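D-alanyl-D-alanine carboxypeptidase (Vibrio cholerae, PDB 5TR7) probably trims the terminal D-alanine from peptidoglycan precursor peptides as a penicillin-binding serine carboxypeptidase of the S11 family. Local coordinates at residues 35-40 / 119-124; 41-46 / 154-159; 52-57 / 108-113. All coordinates share one frame; numbering follows the deposited sequence.

Interaction 1. Residues 35-40 / 119-124; sequences SLTKMM and DLMNAW
Met40 and Met121 carry the apolar contact between the start of helix 37-50 and helix 114-127, their side chains sliding past each other in opposite directions. CG of Met40 lies 3.8 Å from CB of Met121, close to where the backbones come nearest, the two CA atoms being 6.4 Å apart. Met40 has CG anti to the backbone N (chi1 177°) and then bends at chi2 and chi3, which carries its sulfur along the neighbouring helix: SD sits 3.8 Å from Met121 O and 4.2 Å from Trp124 CB. Met121 stays extended until its last bond, where chi3 of 76° turns the methyl back over Met40, with CE 4.0 Å from Met40 CG. The same methyl meets Thr37, whose side chain crosses that of Met121 at about a right angle, and Thr37 CG2 lies 3.7 Å from Met121 CE. Trp124 takes part through its CB, while its indole leads away and packs edge-to-face with the ring of Tyr43.

Polar interactions stay within the helix start or go to other parts of the chain. Thr37 turns its methyl to the contact and its hydroxyl to Ala34, OG1 bonding to the carbonyl O of that residue. Lys38 points away from helix 114-127, and its NZ donates to Ser35 OG at 2.8 Å. NZ is also hydrogen-bonded to Asn100 OD1 and His139 O, so three oxygens hold it.

Thr37 adjoins Lys38 in the chain, but because CB of Lys38 faces away from helix 114-127, the methionine packing and the polar cluster occupy different sides of the helix start. Ser35 and Lys38 fit the SxxK motif of penicillin-binding proteins, with Ser35 the predicted acyl-ester nucleophile and Lys38 the predicted proton acceptor.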
loop_
_atom_site.group_PDB
_atom_site.type_symbol
_atom_site.label_atom_id
_atom_site.label_comp_id
_atom_site.label_asym_id
_atom_site.label_seq_id
_atom_site.Cartn_x
_atom_site.Cartn_y
_atom_site.Cartn_z
ATOM N N SER A 35 -7.466 1.232 -2.097
ATOM C CA SER A 35 -6.376 2.029 -1.567
ATOM C C SER A 35 -5.030 1.250 -1.498
ATOM O O SER A 35 -3.964 1.849 -1.299
ATOM C CB SER A 35 -6.864 2.620 -0.266
ATOM O OG SER A 35 -6.042 3.615 0.203
ATOM N N LEU A 36 -5.053 -0.066 -1.721
ATOM C CA LEU A 36 -3.797 -0.807 -1.702
ATOM C C LEU A 36 -3.018 -0.438 -2.972
ATOM O O LEU A 36 -1.806 -0.639 -3.029
ATOM C CB LEU A 36 -4.015 -2.322 -1.616
ATOM C CG LEU A 36 -4.675 -2.784 -0.357
ATOM C CD1 LEU A 36 -4.859 -4.260 -0.550
ATOM C CD2 LEU A 36 -3.849 -2.459 0.917
ATOM N N THR A 37 -3.733 0.130 -3.950
ATOM C CA THR A 37 -3.102 0.658 -5.169
ATOM C C THR A 37 -1.982 1.671 -4.811
ATOM O O THR A 37 -1.021 1.846 -5.548
ATOM C CB THR A 37 -4.173 1.397 -6.011
ATOM O OG1 THR A 37 -5.146 0.458 -6.456
ATOM C CG2 THR A 37 -3.581 2.077 -7.227
ATOM N N LYS A 38 -2.102 2.283 -3.637
ATOM C CA LYS A 38 -1.111 3.263 -3.172
ATOM C C LYS A 38 0.233 2.652 -2.954
ATOM O O LYS A 38 1.264 3.349 -3.023
ATOM C CB LYS A 38 -1.583 4.032 -1.983
ATOM C CG LYS A 38 -2.862 4.843 -2.273
ATOM C CD LYS A 38 -3.318 5.711 -1.100
ATOM C CE LYS A 38 -4.531 6.571 -1.453
ATOM N NZ LYS A 38 -5.779 5.796 -1.514
ATOM N N MET A 39 0.269 1.344 -2.713
ATOM C CA MET A 39 1.573 0.681 -2.614
ATOM C C MET A 39 2.306 0.768 -3.953
ATOM O O MET A 39 3.556 0.947 -3.993
ATOM C CB MET A 39 1.423 -0.792 -2.244
ATOM C CG MET A 39 0.974 -1.017 -0.779
ATOM S SD MET A 39 1.100 -2.716 -0.327
ATOM C CE MET A 39 0.099 -3.639 -1.421
ATOM N N MET A 40 1.555 0.670 -5.053
ATOM C CA MET A 40 2.230 0.698 -6.368
ATOM C C MET A 40 2.698 2.127 -6.624
ATOM O O MET A 40 3.770 2.366 -7.147
ATOM C CB MET A 40 1.355 0.164 -7.509
ATOM C CG MET A 40 2.091 0.291 -8.876
ATOM S SD MET A 40 3.683 -0.620 -8.988
ATOM C CE MET A 40 2.781 -2.191 -9.070
ATOM N N ASP A 119 0.985 4.594 -16.723
ATOM C CA ASP A 119 1.847 3.788 -17.635
ATOM C C ASP A 119 3.045 3.265 -16.842
ATOM O O ASP A 119 3.356 2.083 -16.877
ATOM C CB ASP A 119 2.355 4.625 -18.848
ATOM C CG ASP A 119 1.243 5.034 -19.807
ATOM O OD1 ASP A 119 0.148 4.454 -19.694
ATOM O OD2 ASP A 119 1.464 5.869 -20.737
ATOM N N LEU A 120 3.737 4.119 -16.102
ATOM C CA LEU A 120 4.860 3.604 -15.298
ATOM C C LEU A 120 4.373 2.549 -14.267
ATOM O O LEU A 120 5.057 1.530 -14.065
ATOM C CB LEU A 120 5.546 4.677 -14.484
ATOM C CG LEU A 120 6.120 5.840 -15.284
ATOM C CD1 LEU A 120 6.595 6.838 -14.236
ATOM C CD2 LEU A 120 7.224 5.414 -16.252
ATOM N N MET A 121 3.207 2.770 -13.640
ATOM C CA MET A 121 2.712 1.804 -12.680
ATOM C C MET A 121 2.580 0.426 -13.292
ATOM O O MET A 121 3.059 -0.536 -12.726
ATOM C CB MET A 121 1.352 2.191 -12.064
ATOM C CG MET A 121 1.298 3.483 -11.262
ATOM S SD MET A 121 -0.382 4.041 -10.850
ATOM C CE MET A 121 -0.818 2.934 -9.529
ATOM N N ASN A 122 1.934 0.309 -14.436
ATOM C CA ASN A 122 1.767 -0.998 -15.099
ATOM C C ASN A 122 3.052 -1.550 -15.640
ATOM O O ASN A 122 3.197 -2.774 -15.734
ATOM C CB ASN A 122 0.708 -0.927 -16.226
ATOM C CG ASN A 122 -0.699 -0.645 -15.672
ATOM O OD1 ASN A 122 -1.170 -1.316 -14.723
ATOM N ND2 ASN A 122 -1.362 0.387 -16.216
ATOM N N ALA A 123 3.972 -0.709 -16.075
ATOM C CA ALA A 123 5.255 -1.254 -16.564
ATOM C C ALA A 123 5.984 -1.856 -15.350
ATOM O O ALA A 123 6.522 -2.961 -15.413
ATOM C CB ALA A 123 6.114 -0.189 -17.222
ATOM N N TRP A 124 5.949 -1.173 -14.208
ATOM C CA TRP A 124 6.591 -1.781 -13.021
ATOM C C TRP A 124 5.883 -3.044 -12.548
ATOM O O TRP A 124 6.536 -4.034 -12.186
ATOM C CB TRP A 124 6.747 -0.827 -11.872
ATOM C CG TRP A 124 7.931 0.085 -12.016
ATOM C CD1 TRP A 124 7.908 1.402 -12.354
ATOM C CD2 TRP A 124 9.318 -0.255 -11.827
ATOM N NE1 TRP A 124 9.171 1.887 -12.412
ATOM C CE2 TRP A 124 10.057 0.913 -12.029
ATOM C CE3 TRP A 124 10.004 -1.436 -11.492
ATOM C CZ2 TRP A 124 11.472 0.939 -11.949
ATOM C CZ3 TRP A 124 11.414 -1.395 -11.386
ATOM C CH2 TRP A 124 12.106 -0.218 -11.615
#

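Interaction 2. Residues 41-46 / 154-159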
loop_
_atom_site.group_PDB
_atom_site.type_symbol
_atom_site.label_atom_id
_atom_site.label_comp_id
_atom_site.label_asym_id
_atom_site.label_seq_id
_atom_site.Cartn_x
_atom_site.Cartn_y
_atom_site.Cartn_z
ATOM N N THR A 41 1.890 3.087 -6.217
ATOM C CA THR A 41 2.238 4.499 -6.402
ATOM C C THR A 41 3.513 4.832 -5.642
ATOM O O THR A 41 4.447 5.458 -6.187
ATOM C CB THR A 41 1.067 5.378 -5.963
ATOM O OG1 THR A 41 -0.029 5.167 -6.875
ATOM C CG2 THR A 41 1.431 6.848 -5.959
ATOM N N SER A 42 3.583 4.378 -4.402
ATOM C CA SER A 42 4.769 4.653 -3.583
ATOM C C SER A 42 5.964 3.865 -4.142
ATOM O O SER A 42 7.101 4.289 -3.956
ATOM C CB SER A 42 4.569 4.322 -2.128
ATOM O OG SER A 42 4.746 2.936 -1.937
ATOM N N TYR A 43 5.716 2.721 -4.784
ATOM C CA TYR A 43 6.807 1.933 -5.335
ATOM C C TYR A 43 7.453 2.744 -6.453
ATOM O O TYR A 43 8.686 2.902 -6.489
ATOM C CB TYR A 43 6.354 0.530 -5.819
ATOM C CG TYR A 43 7.516 -0.318 -6.349
ATOM C CD1 TYR A 43 7.921 -0.202 -7.656
ATOM C CD2 TYR A 43 8.221 -1.215 -5.528
ATOM C CE1 TYR A 43 9.030 -0.888 -8.125
ATOM C CE2 TYR A 43 9.309 -1.943 -6.016
ATOM C CZ TYR A 43 9.723 -1.773 -7.308
ATOM O OH TYR A 43 10.794 -2.464 -7.782
ATOM N N VAL A 44 6.640 3.256 -7.378
ATOM C CA VAL A 44 7.170 4.068 -8.480
ATOM C C VAL A 44 7.893 5.311 -7.946
ATOM O O VAL A 44 9.012 5.634 -8.358
ATOM C CB VAL A 44 6.053 4.498 -9.471
ATOM C CG1 VAL A 44 6.630 5.345 -10.605
ATOM C CG2 VAL A 44 5.369 3.269 -10.067
ATOM N N ILE A 45 7.272 5.985 -6.976
ATOM C CA ILE A 45 7.921 7.159 -6.350
ATOM C C ILE A 45 9.299 6.761 -5.751
ATOM O O ILE A 45 10.280 7.447 -5.902
ATOM C CB ILE A 45 7.017 7.760 -5.280
ATOM C CG1 ILE A 45 5.786 8.386 -5.940
ATOM C CG2 ILE A 45 7.751 8.776 -4.413
ATOM C CD1 ILE A 45 4.688 8.700 -4.894
ATOM N N GLY A 46 9.371 5.611 -5.123
ATOM C CA GLY A 46 10.616 5.124 -4.490
ATOM C C GLY A 46 11.694 4.908 -5.545
ATOM O O GLY A 46 12.859 5.307 -5.369
ATOM N N ALA A 154 0.979 -9.354 -2.641
ATOM C CA ALA A 154 2.055 -9.832 -1.817
ATOM C C ALA A 154 3.398 -9.554 -2.481
ATOM O O ALA A 154 4.374 -9.154 -1.812
ATOM C CB ALA A 154 1.920 -11.318 -1.626
ATOM N N LEU A 155 3.470 -9.827 -3.793
ATOM C CA LEU A 155 4.699 -9.553 -4.540
ATOM C C LEU A 155 5.001 -8.075 -4.416
ATOM O O LEU A 155 6.114 -7.708 -4.216
ATOM C CB LEU A 155 4.547 -9.904 -6.042
ATOM C CG LEU A 155 4.509 -11.362 -6.472
ATOM C CD1 LEU A 155 4.139 -11.546 -7.975
ATOM C CD2 LEU A 155 5.810 -12.060 -6.150
ATOM N N LEU A 156 3.974 -7.230 -4.446
ATOM C CA LEU A 156 4.199 -5.804 -4.387
ATOM C C LEU A 156 4.742 -5.370 -3.036
ATOM O O LEU A 156 5.639 -4.532 -2.954
ATOM C CB LEU A 156 2.940 -5.026 -4.762
ATOM C CG LEU A 156 2.998 -3.513 -4.777
ATOM C CD1 LEU A 156 4.018 -3.037 -5.759
ATOM C CD2 LEU A 156 1.679 -2.905 -5.111
ATOM N N GLY A 157 4.143 -5.902 -1.994
ATOM C CA GLY A 157 4.605 -5.589 -0.625
ATOM C C GLY A 157 6.067 -6.030 -0.483
ATOM O O GLY A 157 6.894 -5.308 0.065
ATOM N N GLN A 158 6.365 -7.253 -0.946
ATOM C CA GLN A 158 7.708 -7.803 -0.890
ATOM C C GLN A 158 8.690 -6.897 -1.656
ATOM O O GLN A 158 9.797 -6.618 -1.175
ATOM C CB GLN A 158 7.726 -9.222 -1.512
ATOM C CG GLN A 158 9.104 -9.876 -1.608
ATOM C CD GLN A 158 9.133 -11.148 -2.439
ATOM O OE1 GLN A 158 8.563 -11.238 -3.504
ATOM N NE2 GLN A 158 9.728 -12.167 -1.884
ATOM N N ALA A 159 8.286 -6.463 -2.846
ATOM C CA ALA A 159 9.138 -5.584 -3.675
ATOM C C ALA A 159 9.413 -4.247 -3.028
ATOM O O ALA A 159 10.484 -3.665 -3.249
ATOM C CB ALA A 159 8.488 -5.348 -5.035
#
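With chi1 of -178°, Tyr43 sends its ring out from helix 37-50 toward Ala159 on helix 150-163, and chi2 of -86° brings one ring edge to that residue. Leu156, one helical turn before Ala159, also has its CG anti to the backbone N; its first bond does not point at helix 37-50, but the end of the branch comes nearer and places CD1 4.3 Å from Tyr43 CB. The ring itself meets Ala159 twice through CE2, which lies 3.6 Å from Ala159 CB and 3.5 Å from Ala159 O. That oxygen is at the ring edge and in its plane, so the ring turns C-H rather than pi density toward the carbonyl. Leu156 CD1 approaches the ring obliquely.

All three touching residues are buried in the penicillin-binding, beta-lactamase-like domain, where helix 37-50 runs through the interior and helix 150-163 flanks it. The CA atoms of Tyr43 and Ala159 are 8.0 Å apart, a spacing bridged by an aromatic side chain on one helix and a methyl on the other.

At the far end of the ring the hydroxyl is held by Asp163, further along helix 150-163, and by Gln47 of its own helix. These two hydrogen bonds fix the phenol end.

Interaction 3. Residues 52-57 / 108-113; sequences GNISLN and EHVAGT
Ile54 fills the tight part of this contact, setting one branch against His109 and the other against Val110 near the end of helix 100-111. Its CG2 lies 3.7 Å from His109 CD2 and 3.8 Å from His109 NE2, an oblique approach to the imidazole. The longer branch runs on to Val110, ending with CD1 4.1 Å from Val110 CG2. Chi1 of 59° puts CG1 between the backbone N and the carbonyl carbon of Ile54, which aims CG2 at the imidazole and sends CG1 and CD1 toward Val110. His109 in turn has CG anti to its backbone N (chi1 -180°), which carries the ring to the loop, and its NE2 is hydrogen-bonded to Asp58 just past the loop segment. The imidazole is therefore held at a polar end as well as packed against a methyl.

On the solvent side the loop has little or nothing to do with helix 100-111. Ser55 points away from it; its OG accepts from Asn57 N at 3.0 Å with an N-H...O angle of 165°, forming an ST turn. Leu56 packs on Val87 instead.

In the fold, residues 52-57 connect helix 37-50 to strand 59-61. Ile54 also packs on Glu48 and Val49 of helix 37-50, Val110 on Phe117 of helix 114-127, and His109 on Val87 of helix 87-95.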
loop_
_atom_site.group_PDB
_atom_site.type_symbol
_atom_site.label_atom_id
_atom_site.label_comp_id
_atom_site.label_asym_id
_atom_site.label_seq_id
_atom_site.Cartn_x
_atom_site.Cartn_y
_atom_site.Cartn_z
ATOM N N GLY A 52 17.354 9.389 -8.441
ATOM C CA GLY A 52 17.659 10.819 -8.542
ATOM C C GLY A 52 16.817 11.629 -9.534
ATOM O O GLY A 52 17.157 12.734 -9.804
ATOM N N ASN A 53 15.691 11.119 -10.032
ATOM C CA ASN A 53 14.862 11.913 -10.971
ATOM C C ASN A 53 14.047 12.931 -10.250
ATOM O O ASN A 53 13.668 13.918 -10.846
ATOM C CB ASN A 53 13.924 11.033 -11.778
ATOM C CG ASN A 53 14.656 10.010 -12.607
ATOM O OD1 ASN A 53 15.826 10.093 -12.803
ATOM N ND2 ASN A 53 13.960 8.987 -13.005
ATOM N N ILE A 54 13.710 12.662 -8.986
ATOM C CA ILE A 54 13.068 13.683 -8.154
ATOM C C ILE A 54 13.810 13.688 -6.820
ATOM O O ILE A 54 14.433 12.706 -6.475
ATOM C CB ILE A 54 11.561 13.389 -7.892
ATOM C CG1 ILE A 54 11.378 12.030 -7.203
ATOM C CG2 ILE A 54 10.784 13.467 -9.194
ATOM C CD1 ILE A 54 9.955 11.725 -6.792
ATOM N N SER A 55 13.754 14.788 -6.086
ATOM C CA SER A 55 14.334 14.879 -4.745
ATOM C C SER A 55 13.189 15.043 -3.704
ATOM O O SER A 55 12.188 15.675 -3.950
ATOM C CB SER A 55 15.195 16.113 -4.615
ATOM O OG SER A 55 15.508 16.389 -3.227
ATOM N N LEU A 56 13.439 14.545 -2.517
ATOM C CA LEU A 56 12.554 14.672 -1.397
ATOM C C LEU A 56 12.344 16.166 -1.001
ATOM O O LEU A 56 11.335 16.511 -0.423
ATOM C CB LEU A 56 13.143 13.895 -0.229
ATOM C CG LEU A 56 13.272 12.403 -0.396
ATOM C CD1 LEU A 56 13.885 11.793 0.819
ATOM C CD2 LEU A 56 11.895 11.772 -0.638
ATOM N N ASN A 57 13.281 17.031 -1.387
ATOM C CA ASN A 57 13.233 18.474 -1.100
ATOM C C ASN A 57 12.547 19.305 -2.207
ATOM O O ASN A 57 12.393 20.513 -2.035
ATOM C CB ASN A 57 14.642 19.041 -0.836
ATOM C CG ASN A 57 15.279 18.498 0.452
ATOM O OD1 ASN A 57 14.605 18.254 1.431
ATOM N ND2 ASN A 57 16.616 18.353 0.461
ATOM N N GLU A 108 1.556 13.530 -10.972
ATOM C CA GLU A 108 1.834 14.613 -11.891
ATOM C C GLU A 108 3.269 15.099 -11.799
ATOM O O GLU A 108 3.883 15.378 -12.822
ATOM C CB GLU A 108 0.857 15.775 -11.705
ATOM C CG GLU A 108 -0.577 15.455 -12.066
ATOM C CD GLU A 108 -1.530 16.641 -11.894
ATOM O OE1 GLU A 108 -1.207 17.670 -11.208
ATOM O OE2 GLU A 108 -2.613 16.572 -12.515
ATOM N N HIS A 109 3.813 15.175 -10.593
ATOM C CA HIS A 109 5.203 15.654 -10.441
ATOM C C HIS A 109 6.175 14.661 -11.100
ATOM O O HIS A 109 7.209 15.032 -11.622
ATOM C CB HIS A 109 5.520 15.761 -8.934
ATOM C CG HIS A 109 6.893 16.242 -8.625
ATOM N ND1 HIS A 109 7.272 17.543 -8.840
ATOM C CD2 HIS A 109 7.967 15.625 -8.082
ATOM C CE1 HIS A 109 8.510 17.719 -8.443
ATOM N NE2 HIS A 109 8.970 16.564 -8.002
ATOM N N VAL A 110 5.852 13.373 -11.001
ATOM C CA VAL A 110 6.709 12.339 -11.570
ATOM C C VAL A 110 6.602 12.195 -13.084
ATOM O O VAL A 110 7.601 12.172 -13.741
ATOM C CB VAL A 110 6.466 10.967 -10.916
ATOM C CG1 VAL A 110 7.102 9.841 -11.688
ATOM C CG2 VAL A 110 6.987 10.943 -9.492
ATOM N N ALA A 111 5.401 12.122 -13.627
ATOM C CA ALA A 111 5.210 11.881 -15.057
ATOM C C ALA A 111 4.353 12.889 -15.830
ATOM O O ALA A 111 3.890 12.561 -16.908
ATOM C CB ALA A 111 4.632 10.469 -15.206
ATOM N N GLY A 112 4.139 14.098 -15.284
ATOM C CA GLY A 112 3.376 15.144 -15.947
ATOM C C GLY A 112 1.879 15.010 -15.797
ATOM O O GLY A 112 1.196 15.974 -15.439
ATOM N N THR A 113 1.345 13.828 -16.089
ATOM C CA THR A 113 -0.091 13.611 -16.016
ATOM C C THR A 113 -0.358 12.311 -15.300
ATOM O O THR A 113 0.489 11.398 -15.320
ATOM C CB THR A 113 -0.675 13.418 -17.411
ATOM O OG1 THR A 113 -0.097 12.240 -17.963
ATOM C CG2 THR A 113 -0.391 14.621 -18.318
#

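In the fold
Interactions 1 and 2 share helix 37-50, which packs on helix 114-127 in the first and on helix 150-163 in the second. Their centres are about 7 Å apart and they touch, for instance through Met39 CB and Leu156 CD2 at 3.6 Å. Along the chain their segments alternate, so the two closures cross. Interaction 3 is nested inside both, its centre about 15 Å from that of interaction 1 and about 17 Å from that of interaction 2; it touches interaction 1 through Leu120 against Val110 and Ala111. Interactions 1 and 2 pack the helix bearing the predicted catalytic Lys38 against two neighbouring helices, and interaction 3 attaches the loop that follows it to helix 100-111.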